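Local coordinates for protein protelomerase (Agrobacterium tumefaciens, PDB 4F43) that generates and protects the hairpin ends of the linear chromosome and binds hairpin DNA, probably as its product, at residues T151-Y156 with I178-Q183; G146-T151 with Y156-Q161; A162-A167 with A211-L216. The protein carries 1 engineered substitution. All coordinates share one frame; numbering follows the deposited sequence.

Interaction 1 (T151-Y156 with I178-Q183). Engineered in segment 151-156: Ala154 (natural residue Arg). With nucleotides of chain B.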
loop_
_atom_site.group_PDB
_atom_site.type_symbol
_atom_site.label_atom_id
_atom_site.label_comp_id
_atom_site.label_asym_id
_atom_site.label_seq_id
_atom_site.Cartn_x
_atom_site.Cartn_y
_atom_site.Cartn_z
ATOM N N THR A 151 -5.006 -7.886 -12.248
ATOM C CA THR A 151 -3.761 -8.513 -11.805
ATOM C C THR A 151 -3.585 -8.457 -10.288
ATOM O O THR A 151 -2.786 -9.199 -9.721
ATOM C CB THR A 151 -2.520 -7.908 -12.504
ATOM O OG1 THR A 151 -1.426 -8.829 -12.423
ATOM C CG2 THR A 151 -2.120 -6.597 -11.855
ATOM N N GLY A 152 -4.330 -7.568 -9.638
ATOM C CA GLY A 152 -4.374 -7.520 -8.188
ATOM C C GLY A 152 -3.225 -6.810 -7.500
ATOM O O GLY A 152 -3.117 -6.847 -6.276
ATOM N N ARG A 153 -2.364 -6.158 -8.275
ATOM C CA ARG A 153 -1.260 -5.407 -7.690
ATOM C C ARG A 153 -1.758 -4.109 -7.056
ATOM O O ARG A 153 -2.821 -3.600 -7.412
ATOM C CB ARG A 153 -0.179 -5.115 -8.735
ATOM C CG ARG A 153 0.444 -6.352 -9.369
ATOM C CD ARG A 153 0.867 -7.373 -8.324
ATOM N NE ARG A 153 -0.081 -8.478 -8.220
ATOM C CZ ARG A 153 0.038 -9.482 -7.357
ATOM N NH1 ARG A 153 -0.870 -10.447 -7.331
ATOM N NH2 ARG A 153 1.065 -9.517 -6.519
ATOM N N ALA A 154 -0.982 -3.584 -6.114
ATOM C CA ALA A 154 -1.330 -2.351 -5.417
ATOM C C ALA A 154 -1.191 -1.149 -6.348
ATOM O O ALA A 154 -0.402 -1.186 -7.292
ATOM C CB ALA A 154 -0.447 -2.183 -4.185
ATOM N N PRO A 155 -1.969 -0.083 -6.088
ATOM C CA PRO A 155 -1.925 1.156 -6.875
ATOM C C PRO A 155 -0.511 1.704 -7.071
ATOM O O PRO A 155 -0.181 2.141 -8.172
ATOM C CB PRO A 155 -2.753 2.123 -6.030
ATOM C CG PRO A 155 -3.754 1.247 -5.368
ATOM C CD PRO A 155 -3.039 -0.046 -5.074
ATOM N N TYR A 156 0.307 1.680 -6.025
ATOM C CA TYR A 156 1.683 2.154 -6.133
ATOM C C TYR A 156 2.469 1.278 -7.105
ATOM O O TYR A 156 3.148 1.781 -8.003
ATOM C CB TYR A 156 2.357 2.170 -4.760
ATOM C CG TYR A 156 3.726 2.806 -4.754
ATOM C CD1 TYR A 156 3.882 4.164 -4.998
ATOM C CD2 TYR A 156 4.864 2.052 -4.495
ATOM C CE1 TYR A 156 5.133 4.752 -4.993
ATOM C CE2 TYR A 156 6.119 2.632 -4.487
ATOM C CZ TYR A 156 6.248 3.981 -4.736
ATOM O OH TYR A 156 7.494 4.562 -4.729
ATOM N N ILE A 178 0.601 -14.321 -15.287
ATOM C CA ILE A 178 1.706 -13.507 -15.787
ATOM C C ILE A 178 2.820 -13.422 -14.747
ATOM O O ILE A 178 2.717 -14.004 -13.668
ATOM C CB ILE A 178 1.243 -12.078 -16.133
ATOM C CG1 ILE A 178 0.758 -11.352 -14.876
ATOM C CG2 ILE A 178 0.150 -12.104 -17.194
ATOM C CD1 ILE A 178 0.241 -9.954 -15.144
ATOM N N LEU A 179 3.885 -12.695 -15.075
ATOM C CA LEU A 179 4.979 -12.471 -14.135
ATOM C C LEU A 179 4.929 -11.041 -13.604
ATOM O O LEU A 179 4.344 -10.161 -14.234
ATOM C CB LEU A 179 6.328 -12.751 -14.800
ATOM C CG LEU A 179 6.510 -14.139 -15.420
ATOM C CD1 LEU A 179 7.906 -14.284 -16.006
ATOM C CD2 LEU A 179 6.240 -15.228 -14.393
ATOM N N PHE A 180 5.543 -10.809 -12.448
ATOM C CA PHE A 180 5.449 -9.510 -11.790
ATOM C C PHE A 180 6.738 -9.073 -11.094
ATOM O O PHE A 180 7.470 -9.895 -10.542
ATOM C CB PHE A 180 4.282 -9.509 -10.798
ATOM C CG PHE A 180 4.281 -8.335 -9.862
ATOM C CD1 PHE A 180 3.973 -7.065 -10.323
ATOM C CD2 PHE A 180 4.583 -8.504 -8.521
ATOM C CE1 PHE A 180 3.975 -5.983 -9.461
ATOM C CE2 PHE A 180 4.586 -7.427 -7.654
ATOM C CZ PHE A 180 4.281 -6.165 -8.124
ATOM N N ASN A 181 6.994 -7.767 -11.126
ATOM C CA ASN A 181 8.149 -7.164 -10.471
ATOM C C ASN A 181 7.997 -5.645 -10.465
ATOM O O ASN A 181 7.671 -5.053 -11.491
ATOM C CB ASN A 181 9.435 -7.554 -11.203
ATOM C CG ASN A 181 10.665 -7.452 -10.321
ATOM O OD1 ASN A 181 10.628 -7.793 -9.139
ATOM N ND2 ASN A 181 11.766 -6.981 -10.895
ATOM N N GLY A 182 8.213 -5.009 -9.317
ATOM C CA GLY A 182 8.543 -5.696 -8.085
ATOM C C GLY A 182 7.632 -5.298 -6.941
ATOM O O GLY A 182 6.931 -4.288 -7.008
ATOM N N GLN A 183 7.652 -6.099 -5.883
ATOM C CA GLN A 183 6.783 -5.892 -4.731
ATOM C C GLN A 183 7.117 -4.601 -3.987
ATOM O O GLN A 183 8.246 -4.112 -4.044
ATOM C CB GLN A 183 6.891 -7.090 -3.781
ATOM C CG GLN A 183 5.863 -7.131 -2.656
ATOM C CD GLN A 183 4.513 -7.661 -3.100
ATOM O OE1 GLN A 183 4.146 -7.569 -4.271
ATOM N NE2 GLN A 183 3.767 -8.230 -2.161
ATOM P P DT B 23 -0.256 2.414 -2.386
ATOM O OP1 DT B 23 -0.570 1.481 -3.491
ATOM O OP2 DT B 23 0.224 3.779 -2.688
ATOM O "O5'" DT B 23 -1.545 2.543 -1.449
ATOM C "C5'" DT B 23 -2.251 1.375 -1.044
ATOM C "C4'" DT B 23 -3.373 1.729 -0.083
ATOM O "O4'" DT B 23 -2.823 2.454 1.048
ATOM C "C3'" DT B 23 -4.468 2.625 -0.658
ATOM O "O3'" DT B 23 -5.743 2.170 -0.213
ATOM C "C2'" DT B 23 -4.141 3.996 -0.081
ATOM C "C1'" DT B 23 -3.637 3.582 1.293
ATOM N N1 DT B 23 -2.847 4.626 2.005
ATOM C C2 DT B 23 -3.354 5.144 3.173
ATOM O O2 DT B 23 -4.416 4.792 3.651
ATOM N N3 DT B 23 -2.569 6.095 3.765
ATOM C C4 DT B 23 -1.353 6.575 3.325
ATOM O O4 DT B 23 -0.733 7.437 3.945
ATOM C C5 DT B 23 -0.876 5.991 2.095
ATOM C C7 DT B 23 0.433 6.427 1.506
ATOM C C6 DT B 23 -1.636 5.059 1.503
ATOM P P DT B 22 6.453 1.504 0.032
ATOM O OP1 DT B 22 7.409 0.436 -0.337
ATOM O OP2 DT B 22 6.791 2.920 -0.233
ATOM O "O5'" DT B 22 5.049 1.192 -0.674
ATOM C "C5'" DT B 22 4.031 2.187 -0.758
ATOM C "C4'" DT B 22 2.785 1.774 0.006
ATOM O "O4'" DT B 22 2.938 2.145 1.396
ATOM C "C3'" DT B 22 1.495 2.460 -0.424
ATOM O "O3'" DT B 22 0.832 1.708 -1.436
ATOM C "C2'" DT B 22 0.661 2.491 0.852
ATOM C "C1'" DT B 22 1.652 2.203 1.976
ATOM N N1 DT B 22 1.629 3.236 3.056
ATOM C C2 DT B 22 0.551 3.279 3.912
ATOM O O2 DT B 22 -0.395 2.514 3.846
ATOM N N3 DT B 22 0.619 4.256 4.869
ATOM C C4 DT B 22 1.628 5.181 5.058
ATOM O O4 DT B 22 1.583 6.020 5.955
ATOM C C5 DT B 22 2.724 5.081 4.126
ATOM C C7 DT B 22 3.882 6.029 4.222
ATOM C C6 DT B 22 2.672 4.129 3.183
#
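Arg153 lays its aliphatic stem over one face of Phe180, tying the turn between helices 140-151 and 155-161 to strand 177-180 of the antiparallel sheet in the telomere resolvase catalytic domain. This is the tight part. Arg153 CD sits 3.5 Å from the centroid of the Phe180 ring, nearly on its normal, in a CH-pi contact, and Arg153 CG comes within 3.6 Å of Phe180 CE1. Bends at chi2 (-49°) and chi3 (102°) then carry the guanidinium past the ring toward the end of helix 140-151. There Arg153 NE donates to Thr151 O at 3.2 Å, the oxygen lying in the guanidinium plane while the donor stands above the carbonyl plane. NH1 is also bonded to Ile290 O, so an arginine suits the place: greasy methylenes for the ring, a charged end for main-chain carbonyls. Gly152, with positive phi, lets the chain leave the helix. At the other end, also buried, Thr151 OG1 meets the methyl Ile178 CD1 at 3.4 Å and has no polar partner. Toward solvent the contact loosens; Gln183 OE1 stands 4.3 Å from Arg153 NH2, too far to bond, and its NE2 turns to Leu291 O. Beyond the N-cap residue Ala154, an engineered replacement of arginine, Tyr156 N donates to OP1 of nucleotide DT23 of chain B at 2.7 Å.

Interaction 2 (G146-T151 with Y156-Q161). With nucleotides of chain B.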
loop_
_atom_site.group_PDB
_atom_site.type_symbol
_atom_site.label_atom_id
_atom_site.label_comp_id
_atom_site.label_asym_id
_atom_site.label_seq_id
_atom_site.Cartn_x
_atom_site.Cartn_y
_atom_site.Cartn_z
ATOM N N GLY A 146 -8.407 -0.871 -13.921
ATOM C CA GLY A 146 -8.681 -2.188 -14.463
ATOM C C GLY A 146 -7.543 -3.154 -14.203
ATOM O O GLY A 146 -7.763 -4.342 -13.969
ATOM N N LEU A 147 -6.319 -2.637 -14.241
ATOM C CA LEU A 147 -5.137 -3.443 -13.971
ATOM C C LEU A 147 -5.110 -3.870 -12.507
ATOM O O LEU A 147 -4.742 -4.998 -12.193
ATOM C CB LEU A 147 -3.868 -2.667 -14.327
ATOM C CG LEU A 147 -2.837 -3.407 -15.180
ATOM C CD1 LEU A 147 -3.525 -4.201 -16.273
ATOM C CD2 LEU A 147 -1.856 -2.416 -15.785
ATOM N N ILE A 148 -5.506 -2.963 -11.618
ATOM C CA ILE A 148 -5.619 -3.284 -10.200
ATOM C C ILE A 148 -6.659 -4.377 -9.996
ATOM O O ILE A 148 -6.449 -5.313 -9.224
ATOM C CB ILE A 148 -6.014 -2.051 -9.362
ATOM C CG1 ILE A 148 -4.939 -0.970 -9.457
ATOM C CG2 ILE A 148 -6.241 -2.438 -7.907
ATOM C CD1 ILE A 148 -5.270 0.291 -8.687
ATOM N N GLY A 149 -7.778 -4.260 -10.702
ATOM C CA GLY A 149 -8.850 -5.232 -10.581
ATOM C C GLY A 149 -8.496 -6.601 -11.134
ATOM O O GLY A 149 -8.948 -7.621 -10.615
ATOM N N MET A 150 -7.679 -6.625 -12.183
ATOM C CA MET A 150 -7.363 -7.870 -12.882
ATOM C C MET A 150 -6.127 -8.594 -12.345
ATOM O O MET A 150 -6.188 -9.783 -12.030
ATOM C CB MET A 150 -7.210 -7.619 -14.384
ATOM C CG MET A 150 -8.505 -7.246 -15.100
ATOM S SD MET A 150 -9.673 -8.614 -15.269
ATOM C CE MET A 150 -10.813 -8.281 -13.928
ATOM N N THR A 151 -5.006 -7.886 -12.248
ATOM C CA THR A 151 -3.761 -8.513 -11.805
ATOM C C THR A 151 -3.585 -8.457 -10.288
ATOM O O THR A 151 -2.786 -9.199 -9.721
ATOM C CB THR A 151 -2.520 -7.908 -12.504
ATOM O OG1 THR A 151 -1.426 -8.829 -12.423
ATOM C CG2 THR A 151 -2.120 -6.597 -11.855
ATOM N N TYR A 156 0.307 1.680 -6.025
ATOM C CA TYR A 156 1.683 2.154 -6.133
ATOM C C TYR A 156 2.469 1.278 -7.105
ATOM O O TYR A 156 3.148 1.781 -8.003
ATOM C CB TYR A 156 2.357 2.170 -4.760
ATOM C CG TYR A 156 3.726 2.806 -4.754
ATOM C CD1 TYR A 156 3.882 4.164 -4.998
ATOM C CD2 TYR A 156 4.864 2.052 -4.495
ATOM C CE1 TYR A 156 5.133 4.752 -4.993
ATOM C CE2 TYR A 156 6.119 2.632 -4.487
ATOM C CZ TYR A 156 6.248 3.981 -4.736
ATOM O OH TYR A 156 7.494 4.562 -4.729
ATOM N N GLU A 157 2.355 -0.035 -6.923
ATOM C CA GLU A 157 3.010 -0.997 -7.799
ATOM C C GLU A 157 2.548 -0.822 -9.241
ATOM O O GLU A 157 3.364 -0.696 -10.152
ATOM C CB GLU A 157 2.716 -2.425 -7.336
ATOM C CG GLU A 157 3.208 -2.745 -5.934
ATOM C CD GLU A 157 2.696 -4.081 -5.431
ATOM O OE1 GLU A 157 1.747 -4.620 -6.037
ATOM O OE2 GLU A 157 3.243 -4.591 -4.431
ATOM N N VAL A 158 1.231 -0.806 -9.433
ATOM C CA VAL A 158 0.632 -0.687 -10.762
ATOM C C VAL A 158 1.054 0.584 -11.491
ATOM O O VAL A 158 1.571 0.528 -12.606
ATOM C CB VAL A 158 -0.914 -0.724 -10.693
ATOM C CG1 VAL A 158 -1.519 -0.358 -12.041
ATOM C CG2 VAL A 158 -1.400 -2.091 -10.244
ATOM N N PHE A 159 0.833 1.730 -10.857
ATOM C CA PHE A 159 1.075 3.015 -11.503
ATOM C C PHE A 159 2.551 3.397 -11.607
ATOM O O PHE A 159 2.942 4.107 -12.534
ATOM C CB PHE A 159 0.308 4.134 -10.793
ATOM C CG PHE A 159 -1.181 4.080 -10.995
ATOM C CD1 PHE A 159 -1.741 4.434 -12.210
ATOM C CD2 PHE A 159 -2.021 3.691 -9.966
ATOM C CE1 PHE A 159 -3.108 4.391 -12.396
ATOM C CE2 PHE A 159 -3.386 3.646 -10.146
ATOM C CZ PHE A 159 -3.932 3.997 -11.364
ATOM N N THR A 160 3.374 2.937 -10.668
ATOM C CA THR A 160 4.741 3.450 -10.586
ATOM C C THR A 160 5.870 2.471 -10.920
ATOM O O THR A 160 6.890 2.880 -11.473
ATOM C CB THR A 160 5.027 4.087 -9.207
ATOM O OG1 THR A 160 5.048 3.070 -8.200
ATOM C CG2 THR A 160 3.964 5.118 -8.861
ATOM N N GLN A 161 5.713 1.193 -10.589
ATOM C CA GLN A 161 6.857 0.284 -10.669
ATOM C C GLN A 161 6.542 -1.184 -10.964
ATOM O O GLN A 161 7.255 -2.074 -10.500
ATOM C CB GLN A 161 7.682 0.384 -9.383
ATOM C CG GLN A 161 6.881 0.124 -8.117
ATOM C CD GLN A 161 7.691 0.353 -6.858
ATOM O OE1 GLN A 161 8.745 0.989 -6.892
ATOM N NE2 GLN A 161 7.206 -0.170 -5.737
ATOM P P DT B 23 -0.256 2.414 -2.386
ATOM O OP1 DT B 23 -0.570 1.481 -3.491
ATOM O OP2 DT B 23 0.224 3.779 -2.688
ATOM O "O5'" DT B 23 -1.545 2.543 -1.449
ATOM C "C5'" DT B 23 -2.251 1.375 -1.044
ATOM C "C4'" DT B 23 -3.373 1.729 -0.083
ATOM O "O4'" DT B 23 -2.823 2.454 1.048
ATOM C "C3'" DT B 23 -4.468 2.625 -0.658
ATOM O "O3'" DT B 23 -5.743 2.170 -0.213
ATOM C "C2'" DT B 23 -4.141 3.996 -0.081
ATOM C "C1'" DT B 23 -3.637 3.582 1.293
ATOM N N1 DT B 23 -2.847 4.626 2.005
ATOM C C2 DT B 23 -3.354 5.144 3.173
ATOM O O2 DT B 23 -4.416 4.792 3.651
ATOM N N3 DT B 23 -2.569 6.095 3.765
ATOM C C4 DT B 23 -1.353 6.575 3.325
ATOM O O4 DT B 23 -0.733 7.437 3.945
ATOM C C5 DT B 23 -0.876 5.991 2.095
ATOM C C7 DT B 23 0.433 6.427 1.506
ATOM C C6 DT B 23 -1.636 5.059 1.503
ATOM P P DT B 22 6.453 1.504 0.032
ATOM O OP1 DT B 22 7.409 0.436 -0.337
ATOM O OP2 DT B 22 6.791 2.920 -0.233
ATOM O "O5'" DT B 22 5.049 1.192 -0.674
ATOM C "C5'" DT B 22 4.031 2.187 -0.758
ATOM C "C4'" DT B 22 2.785 1.774 0.006
ATOM O "O4'" DT B 22 2.938 2.145 1.396
ATOM C "C3'" DT B 22 1.495 2.460 -0.424
ATOM O "O3'" DT B 22 0.832 1.708 -1.436
ATOM C "C2'" DT B 22 0.661 2.491 0.852
ATOM C "C1'" DT B 22 1.652 2.203 1.976
ATOM N N1 DT B 22 1.629 3.236 3.056
ATOM C C2 DT B 22 0.551 3.279 3.912
ATOM O O2 DT B 22 -0.395 2.514 3.846
ATOM N N3 DT B 22 0.619 4.256 4.869
ATOM C C4 DT B 22 1.628 5.181 5.058
ATOM O O4 DT B 22 1.583 6.020 5.955
ATOM C C5 DT B 22 2.724 5.081 4.126
ATOM C C7 DT B 22 3.882 6.029 4.222
ATOM C C6 DT B 22 2.672 4.129 3.183
#
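Two consecutive helices joined by a short turn form this corner of the catalytic domain, and Val158 of helix 155-161 plugs it by meeting Leu147 and Ile148 of helix 140-151. The short axes run at 125° to each other and approach to 9.9 Å, a spacing bridged by side chains from both helices. Both methyls of Val158 are used. With chi1 at 170° CG1 lies opposite the backbone N and reaches Leu147 CB at 4.0 Å, while CG2, on the side of the backbone N, meets Ile148 CG1 at 3.8 Å. A beta-branched residue suits the spot because its two short arms engage two neighbouring residues at once. The extended Ile148 side chain crosses that of Phe159 at about a right angle, bringing Ile148 CD1 to 4.1 Å from Phe159 CE2. Phe159 also makes an edge-to-face pair with Trp225, and Leu147 is backed by Val209 and Leu216 of helix 206-217, so the apolar layer runs on into the surrounding helices. The start of helix 155-161 is fixed by polar means instead: Glu157 OE1 accepts from the N of the engineered Ala154 at the N-cap position, and its OE2 accepts from Ala184 N. Between the helices themselves the contact is wholly apolar, consistent with an angle held by the connecting turn and the fit of side chains, without directional bonds.

Interaction 3 (A162-A167 with A211-L216)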
loop_
_atom_site.group_PDB
_atom_site.type_symbol
_atom_site.label_atom_id
_atom_site.label_comp_id
_atom_site.label_asym_id
_atom_site.label_seq_id
_atom_site.Cartn_x
_atom_site.Cartn_y
_atom_site.Cartn_z
ATOM N N ALA A 162 5.496 -1.439 -11.742
ATOM C CA ALA A 162 5.168 -2.808 -12.125
ATOM C C ALA A 162 5.879 -3.214 -13.413
ATOM O O ALA A 162 6.069 -2.395 -14.312
ATOM C CB ALA A 162 3.664 -2.980 -12.273
ATOM N N GLU A 163 6.273 -4.481 -13.492
ATOM C CA GLU A 163 6.896 -5.022 -14.698
ATOM C C GLU A 163 6.273 -6.364 -15.054
ATOM O O GLU A 163 6.801 -7.416 -14.698
ATOM C CB GLU A 163 8.404 -5.194 -14.510
ATOM C CG GLU A 163 9.144 -3.928 -14.119
ATOM C CD GLU A 163 10.541 -4.213 -13.602
ATOM O OE1 GLU A 163 11.180 -3.285 -13.064
ATOM O OE2 GLU A 163 10.998 -5.368 -13.732
ATOM N N PHE A 164 5.146 -6.323 -15.757
ATOM C CA PHE A 164 4.450 -7.545 -16.141
ATOM C C PHE A 164 5.055 -8.160 -17.398
ATOM O O PHE A 164 5.293 -7.470 -18.388
ATOM C CB PHE A 164 2.958 -7.276 -16.343
ATOM C CG PHE A 164 2.295 -6.629 -15.160
ATOM C CD1 PHE A 164 2.188 -7.301 -13.954
ATOM C CD2 PHE A 164 1.776 -5.351 -15.256
ATOM C CE1 PHE A 164 1.578 -6.709 -12.864
ATOM C CE2 PHE A 164 1.165 -4.754 -14.171
ATOM C CZ PHE A 164 1.065 -5.433 -12.973
ATOM N N SER A 165 5.297 -9.466 -17.350
ATOM C CA SER A 165 5.931 -10.178 -18.454
ATOM C C SER A 165 5.281 -11.549 -18.653
ATOM O O SER A 165 4.736 -12.118 -17.707
ATOM C CB SER A 165 7.436 -10.313 -18.198
ATOM O OG SER A 165 7.692 -10.829 -16.906
ATOM N N PRO A 166 5.326 -12.077 -19.889
ATOM C CA PRO A 166 4.662 -13.346 -20.216
ATOM C C PRO A 166 5.182 -14.535 -19.411
ATOM O O PRO A 166 6.392 -14.712 -19.269
ATOM C CB PRO A 166 4.982 -13.537 -21.704
ATOM C CG PRO A 166 6.177 -12.680 -21.958
ATOM C CD PRO A 166 5.995 -11.497 -21.066
ATOM N N ALA A 167 4.257 -15.337 -18.893
ATOM C CA ALA A 167 4.601 -16.527 -18.125
ATOM C C ALA A 167 4.404 -17.782 -18.966
ATOM O O ALA A 167 3.321 -18.010 -19.501
ATOM C CB ALA A 167 3.760 -16.600 -16.860
ATOM N N ALA A 211 -1.201 -6.155 -23.027
ATOM C CA ALA A 211 -1.465 -5.073 -23.966
ATOM C C ALA A 211 -1.822 -3.781 -23.233
ATOM O O ALA A 211 -1.263 -2.718 -23.518
ATOM C CB ALA A 211 -2.577 -5.463 -24.924
ATOM N N ALA A 212 -2.750 -3.883 -22.285
ATOM C CA ALA A 212 -3.202 -2.723 -21.520
ATOM C C ALA A 212 -2.062 -2.084 -20.733
ATOM O O ALA A 212 -1.989 -0.863 -20.610
ATOM C CB ALA A 212 -4.331 -3.114 -20.586
ATOM N N TYR A 213 -1.178 -2.922 -20.205
ATOM C CA TYR A 213 -0.014 -2.446 -19.470
ATOM C C TYR A 213 0.977 -1.769 -20.409
ATOM O O TYR A 213 1.533 -0.713 -20.088
ATOM C CB TYR A 213 0.660 -3.602 -18.731
ATOM C CG TYR A 213 2.037 -3.272 -18.203
ATOM C CD1 TYR A 213 2.200 -2.484 -17.070
ATOM C CD2 TYR A 213 3.176 -3.750 -18.838
ATOM C CE1 TYR A 213 3.459 -2.182 -16.587
ATOM C CE2 TYR A 213 4.438 -3.453 -18.363
ATOM C CZ TYR A 213 4.574 -2.668 -17.237
ATOM O OH TYR A 213 5.829 -2.368 -16.759
ATOM N N LYS A 214 1.187 -2.379 -21.572
ATOM C CA LYS A 214 2.104 -1.834 -22.566
ATOM C C LYS A 214 1.620 -0.470 -23.046
ATOM O O LYS A 214 2.423 0.410 -23.359
ATOM C CB LYS A 214 2.252 -2.792 -23.749
ATOM C CG LYS A 214 3.517 -2.574 -24.558
ATOM C CD LYS A 214 4.752 -2.752 -23.689
ATOM C CE LYS A 214 6.028 -2.498 -24.475
ATOM N NZ LYS A 214 7.239 -2.638 -23.620
ATOM N N ARG A 215 0.302 -0.299 -23.095
ATOM C CA ARG A 215 -0.285 0.990 -23.440
ATOM C C ARG A 215 -0.149 1.973 -22.282
ATOM O O ARG A 215 0.110 3.158 -22.487
ATOM C CB ARG A 215 -1.760 0.825 -23.808
ATOM C CG ARG A 215 -2.000 0.058 -25.096
ATOM C CD ARG A 215 -3.473 -0.260 -25.265
ATOM N NE ARG A 215 -4.297 0.944 -25.223
ATOM C CZ ARG A 215 -5.554 0.972 -24.792
ATOM N NH1 ARG A 215 -6.133 -0.138 -24.357
ATOM N NH2 ARG A 215 -6.230 2.113 -24.790
ATOM N N LEU A 216 -0.330 1.466 -21.066
ATOM C CA LEU A 216 -0.238 2.277 -19.856
ATOM C C LEU A 216 1.136 2.915 -19.706
ATOM O O LEU A 216 1.251 4.093 -19.373
ATOM C CB LEU A 216 -0.536 1.419 -18.623
ATOM C CG LEU A 216 -0.197 2.038 -17.263
ATOM C CD1 LEU A 216 -1.239 3.069 -16.850
ATOM C CD2 LEU A 216 -0.044 0.960 -16.200
#
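Tyr213 reaches out from helix 206-217 to lie against Phe164 and end at the carbonyl of Ala162. Its ring carbon CG stands opposite the backbone N (chi1 167°), which swings the ring off the helix toward the segment 162-167. The route begins at Tyr213 CB, 4.0 Å from Phe164 CD2. The ring follows: the same Phe164 CD2 lies 3.6 Å from Tyr213 CG and 3.4 Å from Tyr213 CD1, over one face and displaced toward the rim. This is a T-shaped, edge-to-face pair, with planes at 80° and centroids 5.0 Å apart, in which Phe164 offers its edge. The pair fastens helix 206-217 to the linker that leaves helix 155-161 and enters strand 165-169 of the antiparallel sheet. Phenylalanine suits the linker position because it is buried among side chains: Ile178, Leu147, Thr151 and Arg153 also touch it. Farther along, Tyr213 CE2 comes to 3.9 Å from Phe164 N, while on the other side of the ring Tyr213 CE1 and CZ close on Ala162 O, at 3.5 and 3.3 Å. The small alanine suits a place where the ring runs so close to the backbone. The Glu163 side chain leaves in another direction, its OE2 weakly bonded to Asn181 ND2. At the tip Tyr213 OH donates to Ala162 O; the modelled separation of 2.5 Å is very short, and its exact value is doubtful.

Along the chain from the N terminus, interaction 2 comes first, closing a tight corner in which helix 155-161 turns back across helix 140-151. Interaction 1 starts from that same corner, with Thr151 and Tyr156 belonging to both, and closes a longer loop at strand 177-180; the segments of interactions 1 and 2 therefore alternate. Interaction 3 opens directly after helix 155-161, in series with interaction 2, and closes the longest loop at helix 206-217, crossing interaction 1. Phe164 packs on Ile178 and Phe180, so interactions 1 and 3 connect the helix corner and helix 206-217 to one sheet. Tyr156 touches the DNA, whereas interaction 3 keeps about 11 Å from it at the nearest atoms.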